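Local coordinates for protein fiber KNOB domain (Avirulent turkey hemorrhagic enteritis virus, PDB 4D63) that forms the trimeric head of the viral fibre and binds sialic acid, probably attaching the virus to sialylated receptors on host cells, at residues A[57-60]-A[64-67]; A[76-81]-A[120-125]; A[84-89]-A[94-99]; A[131-136]-A[160-165]. One frame throughout, in Å; residues are numbered along the deposited sequence.

In the fold
All four contacts belong to one antiparallel beta head domain. Contact 1 closes the hairpin 53-59/64-71 and comes first along the chain. Contact 2, its centre about 11 Å away, sets the next strand, 75-80, against the loop carrying Glu125. Contact 3, nested within the span of chain that contact 2 closes, its centre about 21 Å off, sits on a two-stranded ribbon; its second segment runs on into strand 98-101 of the large sheet. Contact 4 comes last, about 17 Å from contact 1 between centres, on the opposite side of the chain's centre. Contacts 2 and 3 each supply part of a sialic acid site, each site being built by two subunits of the trimer.

Contact 1: A[57-60]-A[64-67]; sequences FVTK and VLRY
Val64 opens the returning strand of a beta hairpin, packing its CG2 methyl 4.3 Å from CG2 of Val58, its non-hydrogen-bonded antiparallel partner. Its CA also leans on the carbonyl of Phe57 in a CA-H...O contact, beside the regular bonds of the ladder. Leu65 comes next and supplies both of those bonds: its N donates to Phe57 O at 2.7 Å, and its O receives Phe57 N at 2.9 Å. The pair puts both side chains on one face of the sheet, where Leu118 of the adjoining strand 113-120 touches them too. Further out, Leu65 CG lies 4.3 Å from the CG2 methyl of Thr59, a residue whose hydroxyl turns instead to Asp104 and to the backbone of the connecting turn. Tyr67 ends the segment and sends its ring back to Phe57. With CG set between backbone N and carbonyl carbon (chi1 62°), the tyrosine crosses the phenylalanine side chain at about a right angle. Their ring planes are inclined by 45°, in neither a stack nor an edge-to-face pair, and Tyr67 CE2 sits over one face of the Phe57 ring, 3.5 Å from Phe57 CE2.

Contact 2: A[76-81]-A[120-125]; sequences LIIQFI and GGVRVE. With SIA (N-acetyl-alpha-neuraminic acid), chain B.
Leu76 and Ile78, alternate residues of strand 75-80, meet Val122 and Val124 of the loop that follows strand 113-120. The contact between the segments is entirely apolar and has no hydrogen bond. Leu76 and Val122 approach tip to tip, CD2 to CG2, at 3.9 Å. Ile78 does the same two residues along the same face, its CD1 lying 4.0 Å from that same Val122 CG2, so one valine methyl serves two strand residues. Val124 instead crosses Leu76 at about a right angle, and its CG1 is pressed to 3.4 Å from Leu76 CD2, closer than two methyls normally come. An extended start to the leucine, CG opposite the backbone N at chi1 177°, points the branch toward both valines. Tyr67 also lies against Val122, and Leu151 backs Val124.

The polar contacts with the ligand come from the next residue, Glu125. Bent at chi2 (-57°), it accepts a hydrogen bond at OE2 from O4 of sialic acid at 3.0 Å, and OE2 also takes the backbone N of Val153. OE1 forms a salt bridge to Arg150 and a hydrogen bond with Thr152 OG1. Lys154 and Asn155 of the same chain and Met87 O of a neighbouring subunit complete the grip on the sugar. The chemistry thus changes from one residue to the next: oily methyls hold the loop against the sheet, and a carboxylate fixed by several donors faces the ligand.

Contact 3: A[84-89]-A[94-99]; sequences IGVMEN and RNKSIE. With SIA (N-acetyl-alpha-neuraminic acid), chain C.
Glu88 and Arg94 face each other across the narrow two-stranded ribbon, the arginine offering its side rather than its end: NE donates to Glu88 OE2 at 2.7 Å, and NH2 to Glu88 OE1 at 3.2 Å. The two flat groups are far from coplanar, their planes 57° apart. Both carboxylate oxygens lie close to the guanidinium plane, whereas each nitrogen approaches its oxygen from above the carboxylate plane. After two extended torsions, a bend at chi3 (-68°) turns NE of Arg94 toward the glutamate, giving a two-pronged salt bridge at the surface.

Beneath this bridge lies a short antiparallel beta ribbon, strands 86-87 and 93-94, in which Val86 and Arg94 form a hydrogen-bonded pair. Arg94 N donates to Val86 O at 2.8 Å in a nearly straight bond (171°), and Val86 N returns one to Arg94 O. Just before the pair, Gly85 CA comes within 3.1 Å of Arg94 O, a closeness that leaves little room for a side chain on this residue.

Lys96 runs its aliphatic chain over the backbone of Ile84, CE being 3.1 Å from Ile84 O. Its NZ ends near the CG2 methyl of Val86, the two side chains meeting at a slant. The other valine methyl, CG1, touches the acetyl methyl C11 of a sialic acid at 3.3 Å. Met87 O receives the sugar's O8 hydroxyl at 2.9 Å and also a bond from Lys154 of a neighbouring subunit, whose Glu125 and Asn155 hold the same ligand.

Contact 4: A[131-136]-A[160-165]; sequences VQLEVI and MIIQCN
Leu133 pushes its CD1 methyl against two residues of the opposing segment at once, lying 3.7 Å from Cys164 CB and 4.1 Å from Ile162 CG2. The leucine and isoleucine side chains slant across one another. Ile162 has CG1 beside its backbone N and CG2 opposite that nitrogen (chi1 -58°), which makes the shorter gamma branch the one that meets Leu133. Two residues along the first strand, Val135 adds a looser touch, CG2 to Cys164 SG at 4.3 Å.

Strands 129-137 and 157-163 are not neighbours in the antiparallel sheet: strand 142-154 runs between them, hydrogen-bonded to the backbone of Val131, Leu133 and Val135, while Gln132 and Glu134 bond to Lys177 and Lys175 on the other side. Side chains from the two flanking segments thus meet over one face of it, in the buried interior of the beta head domain, with the nearest CA atoms, those of Leu133 and Cys164, still 8.2 Å apart. Ile174 and Ile176 of strand 171-176 press on Leu133 as well.

No hydrogen bond joins the two segments. Methyl groups, one methylene and a sulfur atom make up the meeting surface, so the association probably rests on van der Waals contact, with water largely excluded.

Contact 1: A[57-60]-A[64-67]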
loop_
_atom_site.group_PDB
_atom_site.type_symbol
_atom_site.label_atom_id
_atom_site.label_comp_id
_atom_site.label_asym_id
_atom_site.label_seq_id
_atom_site.Cartn_x
_atom_site.Cartn_y
_atom_site.Cartn_z
ATOM N N PHE A 57 6.953 7.228 19.448
ATOM C CA PHE A 57 6.178 6.398 20.310
ATOM C C PHE A 57 7.182 5.581 21.075
ATOM O O PHE A 57 8.340 5.423 20.663
ATOM C CB PHE A 57 5.286 5.441 19.527
ATOM C CG PHE A 57 4.230 6.103 18.687
ATOM C CD1 PHE A 57 3.089 6.597 19.263
ATOM C CD2 PHE A 57 4.359 6.167 17.310
ATOM C CE1 PHE A 57 2.101 7.176 18.501
ATOM C CE2 PHE A 57 3.379 6.753 16.539
ATOM C CZ PHE A 57 2.242 7.257 17.134
ATOM N N VAL A 58 6.720 5.030 22.184
ATOM C CA VAL A 58 7.521 4.136 22.987
ATOM C C VAL A 58 6.685 2.903 23.285
ATOM O O VAL A 58 5.477 3.006 23.519
ATOM C CB VAL A 58 7.977 4.826 24.296
ATOM C CG1 VAL A 58 8.831 3.879 25.128
ATOM C CG2 VAL A 58 8.772 6.092 23.957
ATOM N N THR A 59 7.326 1.735 23.240
ATOM C CA THR A 59 6.646 0.468 23.488
ATOM C C THR A 59 6.716 0.087 24.956
ATOM O O THR A 59 7.428 0.716 25.727
ATOM C CB THR A 59 7.288 -0.683 22.687
ATOM O OG1 THR A 59 8.571 -0.981 23.238
ATOM C CG2 THR A 59 7.448 -0.314 21.181
ATOM N N LYS A 60 5.990 -0.977 25.303
ATOM C CA LYS A 60 5.992 -1.593 26.635
ATOM C C LYS A 60 7.380 -1.940 27.147
ATOM O O LYS A 60 7.602 -1.959 28.341
ATOM C CB LYS A 60 5.152 -2.885 26.648
ATOM C CG LYS A 60 3.764 -2.784 27.277
ATOM C CD LYS A 60 3.009 -4.118 27.123
ATOM C CE LYS A 60 1.943 -4.352 28.203
ATOM N NZ LYS A 60 0.757 -3.427 28.118
ATOM N N VAL A 64 11.895 2.758 21.467
ATOM C CA VAL A 64 11.492 4.048 20.932
ATOM C C VAL A 64 11.306 3.875 19.420
ATOM O O VAL A 64 12.231 3.417 18.729
ATOM C CB VAL A 64 12.602 5.094 21.200
ATOM C CG1 VAL A 64 12.295 6.436 20.553
ATOM C CG2 VAL A 64 12.826 5.248 22.706
ATOM N N LEU A 65 10.120 4.254 18.928
ATOM C CA LEU A 65 9.837 4.284 17.494
ATOM C C LEU A 65 9.733 5.719 17.068
ATOM O O LEU A 65 8.742 6.405 17.360
ATOM C CB LEU A 65 8.532 3.554 17.145
ATOM C CG LEU A 65 8.349 2.168 17.738
ATOM C CD1 LEU A 65 6.997 1.630 17.312
ATOM C CD2 LEU A 65 9.470 1.205 17.348
ATOM N N ARG A 66 10.741 6.165 16.339
ATOM C CA ARG A 66 10.801 7.533 15.935
ATOM C C ARG A 66 10.088 7.756 14.599
ATOM O O ARG A 66 10.088 6.892 13.714
ATOM C CB ARG A 66 12.268 7.981 15.884
ATOM C CG ARG A 66 12.872 8.075 17.284
ATOM C CD ARG A 66 14.384 8.104 17.269
ATOM N NE ARG A 66 14.928 8.999 16.236
ATOM C CZ ARG A 66 15.502 8.624 15.080
ATOM N NH1 ARG A 66 15.632 7.338 14.735
ATOM N NH2 ARG A 66 15.960 9.562 14.245
ATOM N N TYR A 67 9.494 8.939 14.484
ATOM C CA TYR A 67 8.842 9.356 13.269
ATOM C C TYR A 67 8.971 10.858 13.037
ATOM O O TYR A 67 9.264 11.595 13.963
ATOM C CB TYR A 67 7.369 8.967 13.351
ATOM C CG TYR A 67 6.593 9.605 14.464
ATOM C CD1 TYR A 67 6.129 10.930 14.356
ATOM C CD2 TYR A 67 6.289 8.899 15.611
ATOM C CE1 TYR A 67 5.397 11.520 15.377
ATOM C CE2 TYR A 67 5.551 9.484 16.628
ATOM C CZ TYR A 67 5.114 10.794 16.504
ATOM O OH TYR A 67 4.360 11.369 17.499
#

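Contact 2: A[76-81]-A[120-125]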
loop_
_atom_site.group_PDB
_atom_site.type_symbol
_atom_site.label_atom_id
_atom_site.label_comp_id
_atom_site.label_asym_id
_atom_site.label_seq_id
_atom_site.Cartn_x
_atom_site.Cartn_y
_atom_site.Cartn_z
ATOM N N LEU A 76 -3.039 14.507 8.610
ATOM C CA LEU A 76 -1.802 14.203 9.294
ATOM C C LEU A 76 -1.095 13.108 8.531
ATOM O O LEU A 76 -1.626 12.016 8.364
ATOM C CB LEU A 76 -2.052 13.749 10.727
ATOM C CG LEU A 76 -0.740 13.355 11.433
ATOM C CD1 LEU A 76 -0.323 14.420 12.418
ATOM C CD2 LEU A 76 -0.836 12.018 12.143
ATOM N N ILE A 77 0.117 13.414 8.097
ATOM C CA ILE A 77 0.958 12.484 7.384
ATOM C C ILE A 77 2.137 12.174 8.285
ATOM O O ILE A 77 2.819 13.069 8.753
ATOM C CB ILE A 77 1.454 13.110 6.086
ATOM C CG1 ILE A 77 0.275 13.359 5.145
ATOM C CG2 ILE A 77 2.536 12.249 5.440
ATOM C CD1 ILE A 77 0.674 14.114 3.895
ATOM N N ILE A 78 2.378 10.899 8.520
ATOM C CA ILE A 78 3.370 10.479 9.497
ATOM C C ILE A 78 4.224 9.328 8.954
ATOM O O ILE A 78 3.697 8.283 8.557
ATOM C CB ILE A 78 2.700 10.077 10.834
ATOM C CG1 ILE A 78 3.715 9.444 11.797
ATOM C CG2 ILE A 78 1.530 9.134 10.629
ATOM C CD1 ILE A 78 3.296 9.533 13.257
ATOM N N GLN A 79 5.537 9.524 8.973
ATOM C CA GLN A 79 6.471 8.529 8.533
ATOM C C GLN A 79 7.335 8.034 9.671
ATOM O O GLN A 79 7.935 8.839 10.366
ATOM C CB GLN A 79 7.377 9.089 7.444
ATOM C CG GLN A 79 8.182 8.018 6.723
ATOM C CD GLN A 79 9.133 8.582 5.688
ATOM O OE1 GLN A 79 8.758 9.366 4.848
ATOM N NE2 GLN A 79 10.361 8.141 5.729
ATOM N N PHE A 80 7.441 6.703 9.815
ATOM C CA PHE A 80 8.406 6.098 10.733
ATOM C C PHE A 80 9.777 6.126 10.096
ATOM O O PHE A 80 9.928 5.738 8.939
ATOM C CB PHE A 80 7.988 4.681 11.113
ATOM C CG PHE A 80 6.782 4.638 12.000
ATOM C CD1 PHE A 80 5.510 4.945 11.490
ATOM C CD2 PHE A 80 6.896 4.306 13.336
ATOM C CE1 PHE A 80 4.382 4.919 12.300
ATOM C CE2 PHE A 80 5.773 4.310 14.159
ATOM C CZ PHE A 80 4.521 4.602 13.642
ATOM N N ILE A 81 10.779 6.579 10.862
ATOM C CA ILE A 81 12.104 6.889 10.320
ATOM C C ILE A 81 13.283 6.045 10.835
ATOM O O ILE A 81 14.409 6.247 10.375
ATOM C CB ILE A 81 12.473 8.402 10.477
ATOM C CG1 ILE A 81 12.658 8.767 11.964
ATOM C CG2 ILE A 81 11.432 9.285 9.785
ATOM C CD1 ILE A 81 13.166 10.166 12.219
ATOM N N GLY A 120 2.804 8.076 24.183
ATOM C CA GLY A 120 3.289 9.322 23.610
ATOM C C GLY A 120 2.783 9.459 22.194
ATOM O O GLY A 120 1.730 8.922 21.852
ATOM N N GLY A 121 3.532 10.205 21.388
ATOM C CA GLY A 121 3.245 10.360 19.970
ATOM C C GLY A 121 1.864 10.928 19.719
ATOM O O GLY A 121 1.311 11.611 20.583
ATOM N N VAL A 122 1.297 10.601 18.557
ATOM C CA VAL A 122 -0.004 11.127 18.138
ATOM C C VAL A 122 -1.102 10.089 18.251
ATOM O O VAL A 122 -0.825 8.897 18.377
ATOM C CB VAL A 122 0.051 11.727 16.721
ATOM C CG1 VAL A 122 1.128 12.800 16.666
ATOM C CG2 VAL A 122 0.307 10.674 15.644
ATOM N N ARG A 123 -2.346 10.577 18.232
ATOM C CA ARG A 123 -3.557 9.768 18.410
ATOM C C ARG A 123 -4.381 9.876 17.156
ATOM O O ARG A 123 -5.090 10.880 16.961
ATOM C CB ARG A 123 -4.391 10.261 19.592
ATOM C CG ARG A 123 -3.670 10.145 20.915
ATOM C CD ARG A 123 -4.555 10.446 22.121
ATOM N NE ARG A 123 -4.004 9.777 23.311
ATOM C CZ ARG A 123 -3.051 10.258 24.118
ATOM N NH1 ARG A 123 -2.521 11.458 23.909
ATOM N NH2 ARG A 123 -2.634 9.519 25.160
ATOM N N VAL A 124 -4.253 8.850 16.304
ATOM C CA VAL A 124 -4.879 8.821 14.976
ATOM C C VAL A 124 -5.524 7.483 14.713
ATOM O O VAL A 124 -5.054 6.448 15.175
ATOM C CB VAL A 124 -3.882 9.051 13.820
ATOM C CG1 VAL A 124 -3.358 10.466 13.826
ATOM C CG2 VAL A 124 -2.709 8.081 13.863
ATOM N N GLU A 125 -6.615 7.535 13.970
ATOM C CA GLU A 125 -7.201 6.372 13.360
ATOM C C GLU A 125 -6.703 6.359 11.895
ATOM O O GLU A 125 -7.273 7.040 11.035
ATOM C CB GLU A 125 -8.732 6.471 13.428
ATOM C CG GLU A 125 -9.364 6.295 14.812
ATOM C CD GLU A 125 -9.015 4.980 15.518
ATOM O OE1 GLU A 125 -8.822 3.918 14.851
ATOM O OE2 GLU A 125 -8.938 5.012 16.775
HETATM C C1 SIA B . -11.649 5.101 22.955
HETATM C C2 SIA B . -12.730 5.565 21.986
HETATM C C3 SIA B . -12.134 6.404 20.837
HETATM C C4 SIA B . -11.436 5.544 19.775
HETATM C C5 SIA B . -12.429 4.506 19.275
HETATM C C6 SIA B . -12.855 3.635 20.467
HETATM C C7 SIA B . -13.886 2.558 20.125
HETATM C C8 SIA B . -14.553 1.940 21.369
HETATM C C9 SIA B . -16.071 2.152 21.401
HETATM C C10 SIA B . -12.424 3.668 16.967
HETATM C C11 SIA B . -11.652 3.022 15.838
HETATM N N5 SIA B . -11.829 3.791 18.155
HETATM O O1A SIA B . -10.527 5.660 22.906
HETATM O O1B SIA B . -11.909 4.196 23.789
HETATM O O2 SIA B . -13.716 6.322 22.726
HETATM O O4 SIA B . -10.951 6.317 18.653
HETATM O O6 SIA B . -13.480 4.479 21.435
HETATM O O7 SIA B . -14.877 3.165 19.275
HETATM O O8 SIA B . -14.324 0.529 21.454
HETATM O O9 SIA B . -16.564 1.903 22.724
HETATM O O10 SIA B . -13.550 4.070 16.782
#

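Contact 3: A[84-89]-A[94-99]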
loop_
_atom_site.group_PDB
_atom_site.type_symbol
_atom_site.label_atom_id
_atom_site.label_comp_id
_atom_site.label_asym_id
_atom_site.label_seq_id
_atom_site.Cartn_x
_atom_site.Cartn_y
_atom_site.Cartn_z
ATOM N N ILE A 84 14.853 3.494 7.525
ATOM C CA ILE A 84 15.005 3.902 6.139
ATOM C C ILE A 84 16.162 3.096 5.496
ATOM O O ILE A 84 17.305 3.184 5.924
ATOM C CB ILE A 84 15.143 5.445 6.000
ATOM C CG1 ILE A 84 13.911 6.127 6.619
ATOM C CG2 ILE A 84 15.272 5.841 4.527
ATOM C CD1 ILE A 84 14.070 7.613 6.777
ATOM N N GLY A 85 15.849 2.263 4.505
ATOM C CA GLY A 85 16.876 1.460 3.854
ATOM C C GLY A 85 17.805 2.375 3.049
ATOM O O GLY A 85 17.407 3.478 2.644
ATOM N N VAL A 86 19.027 1.896 2.808
ATOM C CA VAL A 86 20.087 2.673 2.138
ATOM C C VAL A 86 20.806 1.794 1.143
ATOM O O VAL A 86 20.984 0.583 1.382
ATOM C CB VAL A 86 21.211 3.151 3.111
ATOM C CG1 VAL A 86 20.787 4.341 3.929
ATOM C CG2 VAL A 86 21.644 2.025 4.053
ATOM N N MET A 87 21.244 2.411 0.044
ATOM C CA MET A 87 22.307 1.831 -0.747
ATOM C C MET A 87 23.619 2.154 -0.057
ATOM O O MET A 87 23.954 3.317 0.171
ATOM C CB MET A 87 22.260 2.340 -2.161
ATOM C CG MET A 87 21.053 1.743 -2.860
ATOM S SD MET A 87 20.944 2.371 -4.508
ATOM C CE MET A 87 22.413 1.612 -5.224
ATOM N N GLU A 88 24.311 1.106 0.354
ATOM C CA GLU A 88 25.526 1.252 1.137
ATOM C C GLU A 88 26.768 1.316 0.274
ATOM O O GLU A 88 27.808 1.810 0.708
ATOM C CB GLU A 88 25.641 0.100 2.098
ATOM C CG GLU A 88 24.506 0.101 3.079
ATOM C CD GLU A 88 24.921 -0.472 4.388
ATOM O OE1 GLU A 88 26.020 -1.081 4.437
ATOM O OE2 GLU A 88 24.143 -0.319 5.357
ATOM N N ASN A 89 26.655 0.777 -0.932
ATOM C CA ASN A 89 27.634 1.001 -1.955
ATOM C C ASN A 89 26.823 1.138 -3.218
ATOM O O ASN A 89 25.604 1.251 -3.136
ATOM C CB ASN A 89 28.650 -0.139 -1.992
ATOM C CG ASN A 89 28.009 -1.480 -2.236
ATOM O OD1 ASN A 89 27.205 -1.639 -3.159
ATOM N ND2 ASN A 89 28.361 -2.457 -1.406
ATOM N N ARG A 94 20.407 -2.167 1.421
ATOM C CA ARG A 94 20.067 -2.782 2.683
ATOM C C ARG A 94 18.740 -2.274 3.242
ATOM O O ARG A 94 18.561 -1.082 3.444
ATOM C CB ARG A 94 21.172 -2.499 3.706
ATOM C CG ARG A 94 21.042 -3.300 4.999
ATOM C CD ARG A 94 21.901 -2.694 6.095
ATOM N NE ARG A 94 23.332 -2.838 5.802
ATOM C CZ ARG A 94 24.035 -3.966 5.951
ATOM N NH1 ARG A 94 23.461 -5.082 6.406
ATOM N NH2 ARG A 94 25.333 -3.972 5.654
ATOM N N ASN A 95 17.835 -3.202 3.531
ATOM C CA ASN A 95 16.655 -2.915 4.311
ATOM C C ASN A 95 17.062 -2.901 5.736
ATOM O O ASN A 95 17.950 -3.642 6.158
ATOM C CB ASN A 95 15.550 -3.980 4.193
ATOM C CG ASN A 95 14.941 -4.025 2.835
ATOM O OD1 ASN A 95 13.804 -3.568 2.610
ATOM N ND2 ASN A 95 15.700 -4.572 1.897
ATOM N N LYS A 96 16.357 -2.073 6.482
ATOM C CA LYS A 96 16.495 -2.001 7.891
ATOM C C LYS A 96 15.159 -2.454 8.440
ATOM O O LYS A 96 14.143 -2.364 7.767
ATOM C CB LYS A 96 16.794 -0.578 8.300
ATOM C CG LYS A 96 18.111 -0.028 7.768
ATOM C CD LYS A 96 18.411 1.314 8.436
ATOM C CE LYS A 96 19.551 2.090 7.773
ATOM N NZ LYS A 96 20.898 1.566 8.141
ATOM N N SER A 97 15.175 -2.933 9.670
ATOM C CA SER A 97 13.989 -3.465 10.297
ATOM C C SER A 97 13.575 -2.612 11.463
ATOM O O SER A 97 14.436 -2.219 12.234
ATOM C CB SER A 97 14.309 -4.849 10.826
ATOM O OG SER A 97 14.538 -5.710 9.743
ATOM N N ILE A 98 12.270 -2.348 11.610
ATOM C CA ILE A 98 11.734 -2.064 12.947
ATOM C C ILE A 98 11.420 -3.407 13.624
ATOM O O ILE A 98 10.571 -4.164 13.174
ATOM C CB ILE A 98 10.463 -1.203 12.927
ATOM C CG1 ILE A 98 10.780 0.181 12.349
ATOM C CG2 ILE A 98 9.894 -1.088 14.343
ATOM C CD1 ILE A 98 9.543 0.943 11.933
ATOM N N GLU A 99 12.099 -3.692 14.710
ATOM C CA GLU A 99 12.023 -4.996 15.331
ATOM C C GLU A 99 11.098 -4.944 16.525
ATOM O O GLU A 99 11.322 -4.177 17.443
ATOM C CB GLU A 99 13.417 -5.436 15.781
ATOM C CG GLU A 99 14.421 -5.475 14.640
ATOM C CD GLU A 99 15.814 -5.847 15.093
ATOM O OE1 GLU A 99 16.216 -5.372 16.175
ATOM O OE2 GLU A 99 16.505 -6.598 14.362
HETATM C C1 SIA C . 24.327 9.801 -0.883
HETATM C C2 SIA C . 23.947 10.131 0.556
HETATM C C3 SIA C . 22.522 10.714 0.642
HETATM C C4 SIA C . 21.433 9.640 0.514
HETATM C C5 SIA C . 21.685 8.577 1.573
HETATM C C6 SIA C . 23.070 7.962 1.315
HETATM C C7 SIA C . 23.483 6.892 2.327
HETATM C C8 SIA C . 24.984 6.547 2.267
HETATM C C9 SIA C . 25.717 6.835 3.582
HETATM C C10 SIA C . 19.872 7.329 2.660
HETATM C C11 SIA C . 18.651 6.449 2.511
HETATM N N5 SIA C . 20.569 7.640 1.565
HETATM O O1A SIA C . 23.632 10.286 -1.807
HETATM O O1B SIA C . 25.332 9.079 -1.110
HETATM O O2 SIA C . 24.922 11.058 1.087
HETATM O O4 SIA C . 20.097 10.168 0.681
HETATM O O6 SIA C . 24.046 8.999 1.425
HETATM O O7 SIA C . 23.134 7.379 3.636
HETATM O O8 SIA C . 25.203 5.166 1.957
HETATM O O9 SIA C . 27.132 6.857 3.349
HETATM O O10 SIA C . 20.194 7.744 3.750
#

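Contact 4: A[131-136]-A[160-165]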
loop_
_atom_site.group_PDB
_atom_site.type_symbol
_atom_site.label_atom_id
_atom_site.label_comp_id
_atom_site.label_asym_id
_atom_site.label_seq_id
_atom_site.Cartn_x
_atom_site.Cartn_y
_atom_site.Cartn_z
ATOM N N VAL A 131 2.849 -3.888 4.350
ATOM C CA VAL A 131 4.280 -3.776 4.605
ATOM C C VAL A 131 4.947 -5.136 4.384
ATOM O O VAL A 131 4.253 -6.141 4.239
ATOM C CB VAL A 131 4.576 -3.284 6.050
ATOM C CG1 VAL A 131 3.895 -1.963 6.300
ATOM C CG2 VAL A 131 4.139 -4.305 7.078
ATOM N N GLN A 132 6.280 -5.140 4.344
ATOM C CA GLN A 132 7.075 -6.364 4.266
ATOM C C GLN A 132 7.375 -6.702 5.674
ATOM O O GLN A 132 7.903 -5.882 6.390
ATOM C CB GLN A 132 8.425 -6.170 3.586
ATOM C CG GLN A 132 8.366 -5.625 2.206
ATOM C CD GLN A 132 9.690 -5.043 1.746
ATOM O OE1 GLN A 132 10.007 -3.856 1.974
ATOM N NE2 GLN A 132 10.456 -5.868 1.047
ATOM N N LEU A 133 7.015 -7.908 6.073
ATOM C CA LEU A 133 7.319 -8.419 7.392
ATOM C C LEU A 133 8.237 -9.593 7.296
ATOM O O LEU A 133 8.184 -10.336 6.345
ATOM C CB LEU A 133 6.084 -8.983 8.044
ATOM C CG LEU A 133 5.057 -7.985 8.481
ATOM C CD1 LEU A 133 4.013 -8.804 9.221
ATOM C CD2 LEU A 133 5.721 -6.902 9.338
ATOM N N GLU A 134 9.027 -9.782 8.330
ATOM C CA GLU A 134 9.657 -11.044 8.542
ATOM C C GLU A 134 9.245 -11.438 9.938
ATOM O O GLU A 134 9.405 -10.672 10.877
ATOM C CB GLU A 134 11.173 -10.942 8.397
ATOM C CG GLU A 134 11.842 -12.293 8.484
ATOM C CD GLU A 134 13.320 -12.261 8.181
ATOM O OE1 GLU A 134 13.906 -11.160 8.050
ATOM O OE2 GLU A 134 13.888 -13.362 8.076
ATOM N N VAL A 135 8.666 -12.627 10.046
ATOM C CA VAL A 135 8.082 -13.129 11.274
ATOM C C VAL A 135 9.003 -14.247 11.738
ATOM O O VAL A 135 9.142 -15.244 11.040
ATOM C CB VAL A 135 6.683 -13.658 10.972
ATOM C CG1 VAL A 135 6.134 -14.419 12.155
ATOM C CG2 VAL A 135 5.759 -12.499 10.607
ATOM N N ILE A 136 9.685 -14.040 12.866
ATOM C CA ILE A 136 10.655 -15.008 13.394
ATOM C C ILE A 136 9.957 -15.871 14.457
ATOM O O ILE A 136 9.452 -15.325 15.450
ATOM C CB ILE A 136 11.862 -14.345 14.124
ATOM C CG1 ILE A 136 12.392 -13.087 13.449
ATOM C CG2 ILE A 136 12.994 -15.346 14.311
ATOM C CD1 ILE A 136 12.843 -13.310 12.051
ATOM N N MET A 160 -0.552 0.185 17.665
ATOM C CA MET A 160 -0.229 -0.286 16.314
ATOM C C MET A 160 -0.789 -1.686 16.141
ATOM O O MET A 160 -0.524 -2.566 16.937
ATOM C CB MET A 160 1.291 -0.315 16.084
ATOM C CG MET A 160 1.675 -0.668 14.660
ATOM S SD MET A 160 3.452 -0.637 14.451
ATOM C CE MET A 160 3.690 1.131 14.494
ATOM N N ILE A 161 -1.589 -1.864 15.102
ATOM C CA ILE A 161 -2.223 -3.139 14.800
ATOM C C ILE A 161 -1.446 -3.756 13.643
ATOM O O ILE A 161 -1.326 -3.161 12.566
ATOM C CB ILE A 161 -3.695 -2.968 14.382
ATOM C CG1 ILE A 161 -4.457 -2.059 15.374
ATOM C CG2 ILE A 161 -4.354 -4.342 14.242
ATOM C CD1 ILE A 161 -4.600 -2.648 16.764
ATOM N N ILE A 162 -0.907 -4.938 13.863
ATOM C CA ILE A 162 -0.152 -5.636 12.832
ATOM C C ILE A 162 -0.806 -6.983 12.545
ATOM O O ILE A 162 -0.822 -7.853 13.402
ATOM C CB ILE A 162 1.302 -5.909 13.281
ATOM C CG1 ILE A 162 2.024 -4.605 13.634
ATOM C CG2 ILE A 162 2.064 -6.702 12.217
ATOM C CD1 ILE A 162 3.328 -4.836 14.344
ATOM N N GLN A 163 -1.280 -7.177 11.326
ATOM C CA GLN A 163 -1.888 -8.419 10.952
ATOM C C GLN A 163 -1.065 -9.085 9.917
ATOM O O GLN A 163 -0.570 -8.444 8.951
ATOM C CB GLN A 163 -3.273 -8.172 10.449
ATOM C CG GLN A 163 -4.096 -7.489 11.508
ATOM C CD GLN A 163 -5.487 -7.168 11.068
ATOM O OE1 GLN A 163 -5.712 -6.263 10.260
ATOM N NE2 GLN A 163 -6.448 -7.883 11.629
ATOM N N CYS A 164 -0.868 -10.379 10.134
ATOM C CA CYS A 164 -0.186 -11.210 9.146
ATOM C C CYS A 164 -0.848 -12.589 8.966
ATOM O O CYS A 164 -1.982 -12.773 9.361
ATOM C CB CYS A 164 1.263 -11.332 9.527
ATOM S SG CYS A 164 1.506 -12.041 11.138
ATOM N N ASN A 165 -0.140 -13.527 8.334
ATOM C CA ASN A 165 -0.676 -14.820 8.002
ATOM C C ASN A 165 -0.338 -15.854 9.088
ATOM O O ASN A 165 0.572 -15.641 9.912
ATOM C CB ASN A 165 -0.080 -15.318 6.676
ATOM C CG ASN A 165 -0.137 -14.294 5.552
ATOM O OD1 ASN A 165 0.826 -14.162 4.771
ATOM N ND2 ASN A 165 -1.258 -13.594 5.437
#